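PDB 6I60: alpha-rhamnosidase from Dictyoglomus thermophilum, which probably hydrolyses terminal non-reducing alpha-L-rhamnose residues from alpha-L-rhamnosides. Local coordinates for residues Ile389-Leu403 and His434-Gly446. Residues are numbered along the deposited sequence; the frame is centred on the assembly and turned at random.
Sequences IRIRHAELTYEDGTL and HGFRYVEILGYPG
Arg390 and Leu442, Arg392 and Glu440, and Ala394 and Tyr438 are the hydrogen-bonded pairs that join strands 389-394 and 438-442 antiparallel, within the concanavalin-like domain. Strand 434-436 leads into a corner, where a classic beta bulge forms: Ala394 O accepts both Arg437 N, at 3.0 Å, and Tyr438 N, at 3.2 Å.

Glu440, CG anti to the backbone N (chi1 165°) and extended beyond, carries its carboxylate to two arginines. Arg390 NH2 gives OE2 a weak hydrogen bond within a salt bridge, 3.3 Å, at the guanidinium edge, while Leu442 CD2 covers one face. Arg392 lays CD alongside OE2, its NH1 staying 4.1 Å from that oxygen, and Tyr405 offers a cation-pi partner.

On the other face Ile391 CG2 packs against Val439 CG1, apolar branches suited to the core beside Ile376. Here His393, flat and bearing an N-H, stacks face-to-face on His434, planes at 26°, and turns its CD2 edge onto Phe436. His393 ND1 hydrogen-bonds Ala413 O and His434 NE2 Asp415 OD2, probably limiting ring rotation. A leucine replacing His393 would probably leave Ala413 O without this donor and His434 without its stacking partner.

The sheet is thus two-sided: two arginines around one glutamate, and opposite them a histidine meeting rings from before the corner.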
loop_
_atom_site.group_PDB
_atom_site.type_symbol
_atom_site.label_atom_id
_atom_site.label_comp_id
_atom_site.label_asym_id
_atom_site.label_seq_id
_atom_site.Cartn_x
_atom_site.Cartn_y
_atom_site.Cartn_z
ATOM N N ILE A 389 24.847 -13.125 -21.168
ATOM C CA ILE A 389 23.660 -12.411 -21.625
ATOM C C ILE A 389 23.384 -11.295 -20.630
ATOM O O ILE A 389 23.204 -11.554 -19.433
ATOM C CB ILE A 389 22.447 -13.344 -21.765
ATOM C CG1 ILE A 389 22.518 -14.103 -23.090
ATOM C CG2 ILE A 389 21.145 -12.561 -21.669
ATOM C CD1 ILE A 389 21.632 -15.319 -23.142
ATOM N N ARG A 390 23.359 -10.059 -21.119
ATOM C CA ARG A 390 23.176 -8.878 -20.289
ATOM C C ARG A 390 21.804 -8.277 -20.557
ATOM O O ARG A 390 21.455 -8.008 -21.712
ATOM C CB ARG A 390 24.274 -7.848 -20.563
ATOM C CG ARG A 390 24.304 -6.687 -19.588
ATOM C CD ARG A 390 25.368 -5.674 -19.979
ATOM N NE ARG A 390 24.922 -4.794 -21.057
ATOM C CZ ARG A 390 25.736 -4.066 -21.814
ATOM N NH1 ARG A 390 27.047 -4.110 -21.615
ATOM N NH2 ARG A 390 25.241 -3.293 -22.772
ATOM N N ILE A 391 21.032 -8.067 -19.495
ATOM C CA ILE A 391 19.669 -7.553 -19.587
ATOM C C ILE A 391 19.627 -6.204 -18.883
ATOM O O ILE A 391 19.797 -6.133 -17.660
ATOM C CB ILE A 391 18.648 -8.520 -18.975
ATOM C CG1 ILE A 391 18.857 -9.935 -19.513
ATOM C CG2 ILE A 391 17.233 -8.038 -19.247
ATOM C CD1 ILE A 391 18.185 -11.004 -18.683
ATOM N N ARG A 392 19.387 -5.141 -19.643
ATOM C CA ARG A 392 19.259 -3.796 -19.103
ATOM C C ARG A 392 17.803 -3.346 -19.146
ATOM O O ARG A 392 17.028 -3.773 -20.007
ATOM C CB ARG A 392 20.130 -2.805 -19.880
ATOM C CG ARG A 392 21.596 -3.195 -19.953
ATOM C CD ARG A 392 22.426 -2.093 -20.592
ATOM N NE ARG A 392 22.784 -1.057 -19.629
ATOM C CZ ARG A 392 23.435 0.059 -19.940
ATOM N NH1 ARG A 392 23.802 0.287 -21.195
ATOM N NH2 ARG A 392 23.718 0.948 -18.995
ATOM N N HIS A 393 17.439 -2.475 -18.207
ATOM C CA HIS A 393 16.073 -1.986 -18.074
ATOM C C HIS A 393 16.079 -0.466 -18.003
ATOM O O HIS A 393 16.989 0.134 -17.424
ATOM C CB HIS A 393 15.391 -2.564 -16.825
ATOM C CG HIS A 393 15.633 -4.028 -16.623
ATOM N ND1 HIS A 393 16.861 -4.539 -16.258
ATOM C CD2 HIS A 393 14.799 -5.090 -16.723
ATOM C CE1 HIS A 393 16.775 -5.852 -16.150
ATOM N NE2 HIS A 393 15.534 -6.212 -16.425
ATOM N N ALA A 394 15.057 0.155 -18.588
ATOM C CA ALA A 394 14.971 1.607 -18.600
ATOM C C ALA A 394 13.516 2.039 -18.705
ATOM O O ALA A 394 12.644 1.274 -19.127
ATOM C CB ALA A 394 15.789 2.210 -19.747
ATOM N N GLU A 395 13.269 3.289 -18.312
ATOM C CA GLU A 395 11.942 3.889 -18.350
ATOM C C GLU A 395 11.654 4.587 -19.674
ATOM O O GLU A 395 10.512 4.565 -20.149
ATOM C CB GLU A 395 11.784 4.892 -17.204
ATOM C CG GLU A 395 11.379 4.281 -15.875
ATOM C CD GLU A 395 10.936 5.330 -14.866
ATOM O OE1 GLU A 395 11.517 6.436 -14.864
ATOM O OE2 GLU A 395 10.005 5.051 -14.079
ATOM N N LEU A 396 12.661 5.209 -20.279
ATOM C CA LEU A 396 12.491 6.037 -21.465
ATOM C C LEU A 396 13.382 5.535 -22.597
ATOM O O LEU A 396 14.182 4.611 -22.433
ATOM C CB LEU A 396 12.793 7.503 -21.144
ATOM C CG LEU A 396 12.067 8.039 -19.911
ATOM C CD1 LEU A 396 12.593 9.410 -19.515
ATOM C CD2 LEU A 396 10.564 8.079 -20.160
ATOM N N THR A 397 13.237 6.166 -23.758
ATOM C CA THR A 397 13.997 5.813 -24.946
ATOM C C THR A 397 14.568 7.072 -25.584
ATOM O O THR A 397 14.156 8.194 -25.279
ATOM C CB THR A 397 13.131 5.060 -25.967
ATOM O OG1 THR A 397 13.944 4.643 -27.069
ATOM C CG2 THR A 397 12.014 5.960 -26.483
ATOM N N TYR A 398 15.532 6.869 -26.475
ATOM C CA TYR A 398 16.111 7.942 -27.268
ATOM C C TYR A 398 15.528 7.922 -28.677
ATOM O O TYR A 398 14.882 6.960 -29.099
ATOM C CB TYR A 398 17.638 7.818 -27.317
ATOM C CG TYR A 398 18.330 8.294 -26.058
ATOM C CD1 TYR A 398 17.926 9.459 -25.418
ATOM C CD2 TYR A 398 19.386 7.576 -25.507
ATOM C CE1 TYR A 398 18.555 9.897 -24.266
ATOM C CE2 TYR A 398 20.020 8.006 -24.355
ATOM C CZ TYR A 398 19.602 9.168 -23.740
ATOM O OH TYR A 398 20.228 9.600 -22.594
ATOM N N GLU A 399 15.768 9.010 -29.411
ATOM C CA GLU A 399 15.221 9.123 -30.759
ATOM C C GLU A 399 15.806 8.063 -31.686
ATOM O O GLU A 399 15.106 7.534 -32.556
ATOM C CB GLU A 399 15.478 10.525 -31.312
ATOM C CG GLU A 399 14.861 10.778 -32.678
ATOM C CD GLU A 399 14.773 12.254 -33.016
ATOM O OE1 GLU A 399 13.927 12.620 -33.859
ATOM O OE2 GLU A 399 15.550 13.045 -32.440
ATOM N N ASP A 400 17.088 7.732 -31.508
ATOM C CA ASP A 400 17.744 6.728 -32.338
ATOM C C ASP A 400 17.315 5.304 -32.005
ATOM O O ASP A 400 17.793 4.369 -32.656
ATOM C CB ASP A 400 19.265 6.848 -32.208
ATOM C CG ASP A 400 19.713 7.080 -30.777
ATOM O OD1 ASP A 400 19.216 6.378 -29.872
ATOM O OD2 ASP A 400 20.567 7.965 -30.558
ATOM N N GLY A 401 16.444 5.115 -31.015
ATOM C CA GLY A 401 15.927 3.804 -30.683
ATOM C C GLY A 401 16.600 3.110 -29.521
ATOM O O GLY A 401 16.187 2.000 -29.167
ATOM N N THR A 402 17.613 3.716 -28.916
ATOM C CA THR A 402 18.319 3.102 -27.802
ATOM C C THR A 402 17.746 3.576 -26.471
ATOM O O THR A 402 17.059 4.597 -26.387
ATOM C CB THR A 402 19.817 3.406 -27.869
ATOM O OG1 THR A 402 20.077 4.673 -27.259
ATOM C CG2 THR A 402 20.283 3.443 -29.308
ATOM N N LEU A 403 18.054 2.818 -25.422
ATOM C CA LEU A 403 17.441 3.028 -24.118
ATOM C C LEU A 403 18.036 4.234 -23.409
ATOM O O LEU A 403 19.235 4.510 -23.509
ATOM C CB LEU A 403 17.609 1.786 -23.245
ATOM C CG LEU A 403 16.408 0.847 -23.185
ATOM C CD1 LEU A 403 16.139 0.311 -24.560
ATOM C CD2 LEU A 403 16.656 -0.294 -22.217
ATOM N N HIS A 434 13.335 -4.092 -10.849
ATOM C CA HIS A 434 13.544 -2.862 -11.594
ATOM C C HIS A 434 12.205 -2.261 -11.994
ATOM O O HIS A 434 11.199 -2.964 -12.117
ATOM C CB HIS A 434 14.398 -3.095 -12.854
ATOM C CG HIS A 434 15.401 -4.199 -12.715
ATOM N ND1 HIS A 434 16.599 -4.037 -12.051
ATOM C CD2 HIS A 434 15.389 -5.476 -13.164
ATOM C CE1 HIS A 434 17.278 -5.169 -12.093
ATOM N NE2 HIS A 434 16.567 -6.058 -12.763
ATOM N N GLY A 435 12.205 -0.943 -12.182
ATOM C CA GLY A 435 11.062 -0.246 -12.736
ATOM C C GLY A 435 11.370 0.197 -14.150
ATOM O O GLY A 435 12.338 0.929 -14.376
ATOM N N PHE A 436 10.568 -0.239 -15.115
ATOM C CA PHE A 436 10.949 -0.054 -16.506
ATOM C C PHE A 436 9.741 -0.236 -17.409
ATOM O O PHE A 436 8.706 -0.773 -17.004
ATOM C CB PHE A 436 12.055 -1.036 -16.908
ATOM C CG PHE A 436 11.662 -2.481 -16.764
ATOM C CD1 PHE A 436 11.696 -3.105 -15.526
ATOM C CD2 PHE A 436 11.254 -3.213 -17.866
ATOM C CE1 PHE A 436 11.332 -4.432 -15.391
ATOM C CE2 PHE A 436 10.887 -4.541 -17.736
ATOM C CZ PHE A 436 10.929 -5.150 -16.496
ATOM N N ARG A 437 9.895 0.231 -18.643
ATOM C CA ARG A 437 8.994 -0.087 -19.739
ATOM C C ARG A 437 9.686 -0.820 -20.872
ATOM O O ARG A 437 9.047 -1.622 -21.556
ATOM C CB ARG A 437 8.346 1.193 -20.292
ATOM C CG ARG A 437 7.289 0.956 -21.360
ATOM C CD ARG A 437 6.925 2.250 -22.070
ATOM N NE ARG A 437 6.174 2.011 -23.298
ATOM C CZ ARG A 437 5.350 2.892 -23.857
ATOM N NH1 ARG A 437 5.168 4.081 -23.297
ATOM N NH2 ARG A 437 4.707 2.586 -24.977
ATOM N N TYR A 438 10.980 -0.582 -21.068
ATOM C CA TYR A 438 11.758 -1.178 -22.139
ATOM C C TYR A 438 12.860 -2.050 -21.555
ATOM O O TYR A 438 13.264 -1.893 -20.399
ATOM C CB TYR A 438 12.365 -0.100 -23.053
ATOM C CG TYR A 438 11.399 1.005 -23.427
ATOM C CD1 TYR A 438 11.244 2.124 -22.616
ATOM C CD2 TYR A 438 10.640 0.930 -24.590
ATOM C CE1 TYR A 438 10.362 3.135 -22.952
ATOM C CE2 TYR A 438 9.756 1.938 -24.934
ATOM C CZ TYR A 438 9.621 3.039 -24.110
ATOM O OH TYR A 438 8.745 4.048 -24.442
ATOM N N VAL A 439 13.349 -2.975 -22.377
ATOM C CA VAL A 439 14.370 -3.933 -21.972
ATOM C C VAL A 439 15.362 -4.082 -23.116
ATOM O O VAL A 439 14.962 -4.273 -24.268
ATOM C CB VAL A 439 13.754 -5.298 -21.604
ATOM C CG1 VAL A 439 14.757 -6.422 -21.818
ATOM C CG2 VAL A 439 13.261 -5.288 -20.167
ATOM N N GLU A 440 16.651 -3.987 -22.802
ATOM C CA GLU A 440 17.718 -4.195 -23.771
ATOM C C GLU A 440 18.471 -5.470 -23.422
ATOM O O GLU A 440 18.854 -5.670 -22.265
ATOM C CB GLU A 440 18.678 -3.003 -23.799
ATOM C CG GLU A 440 19.988 -3.289 -24.511
ATOM C CD GLU A 440 21.048 -2.252 -24.218
ATOM O OE1 GLU A 440 20.847 -1.076 -24.590
ATOM O OE2 GLU A 440 22.084 -2.610 -23.618
ATOM N N ILE A 441 18.679 -6.329 -24.415
ATOM C CA ILE A 441 19.383 -7.595 -24.233
ATOM C C ILE A 441 20.542 -7.645 -25.216
ATOM O O ILE A 441 20.339 -7.535 -26.432
ATOM C CB ILE A 441 18.454 -8.803 -24.424
ATOM C CG1 ILE A 441 17.262 -8.710 -23.473
ATOM C CG2 ILE A 441 19.218 -10.105 -24.207
ATOM C CD1 ILE A 441 15.955 -9.074 -24.119
ATOM N N LEU A 442 21.752 -7.814 -24.692
ATOM C CA LEU A 442 22.953 -7.950 -25.503
ATOM C C LEU A 442 23.560 -9.319 -25.252
ATOM O O LEU A 442 23.682 -9.747 -24.099
ATOM C CB LEU A 442 23.967 -6.848 -25.182
ATOM C CG LEU A 442 25.289 -6.926 -25.950
ATOM C CD1 LEU A 442 25.290 -5.951 -27.121
ATOM C CD2 LEU A 442 26.477 -6.671 -25.029
ATOM N N GLY A 443 23.932 -10.005 -26.327
ATOM C CA GLY A 443 24.552 -11.307 -26.225
ATOM C C GLY A 443 23.625 -12.490 -26.393
ATOM O O GLY A 443 24.020 -13.610 -26.048
ATOM N N TYR A 444 22.418 -12.284 -26.904
ATOM C CA TYR A 444 21.501 -13.394 -27.100
ATOM C C TYR A 444 22.020 -14.316 -28.201
ATOM O O TYR A 444 22.540 -13.843 -29.217
ATOM C CB TYR A 444 20.108 -12.880 -27.461
ATOM C CG TYR A 444 19.041 -13.946 -27.438
ATOM C CD1 TYR A 444 18.677 -14.615 -28.598
ATOM C CD2 TYR A 444 18.402 -14.291 -26.255
ATOM C CE1 TYR A 444 17.704 -15.590 -28.584
ATOM C CE2 TYR A 444 17.429 -15.266 -26.228
ATOM C CZ TYR A 444 17.083 -15.912 -27.397
ATOM O OH TYR A 444 16.113 -16.887 -27.382
ATOM N N PRO A 445 21.904 -15.639 -28.029
ATOM C CA PRO A 445 22.352 -16.562 -29.081
ATOM C C PRO A 445 21.471 -16.494 -30.318
ATOM O O PRO A 445 20.663 -17.396 -30.565
ATOM C CB PRO A 445 22.266 -17.936 -28.404
ATOM C CG PRO A 445 21.242 -17.763 -27.331
ATOM C CD PRO A 445 21.399 -16.350 -26.842
ATOM N N GLY A 446 21.619 -15.432 -31.097
ATOM C CA GLY A 446 20.819 -15.213 -32.281
ATOM C C GLY A 446 19.822 -14.086 -32.106
ATOM O O GLY A 446 19.948 -13.225 -31.230
#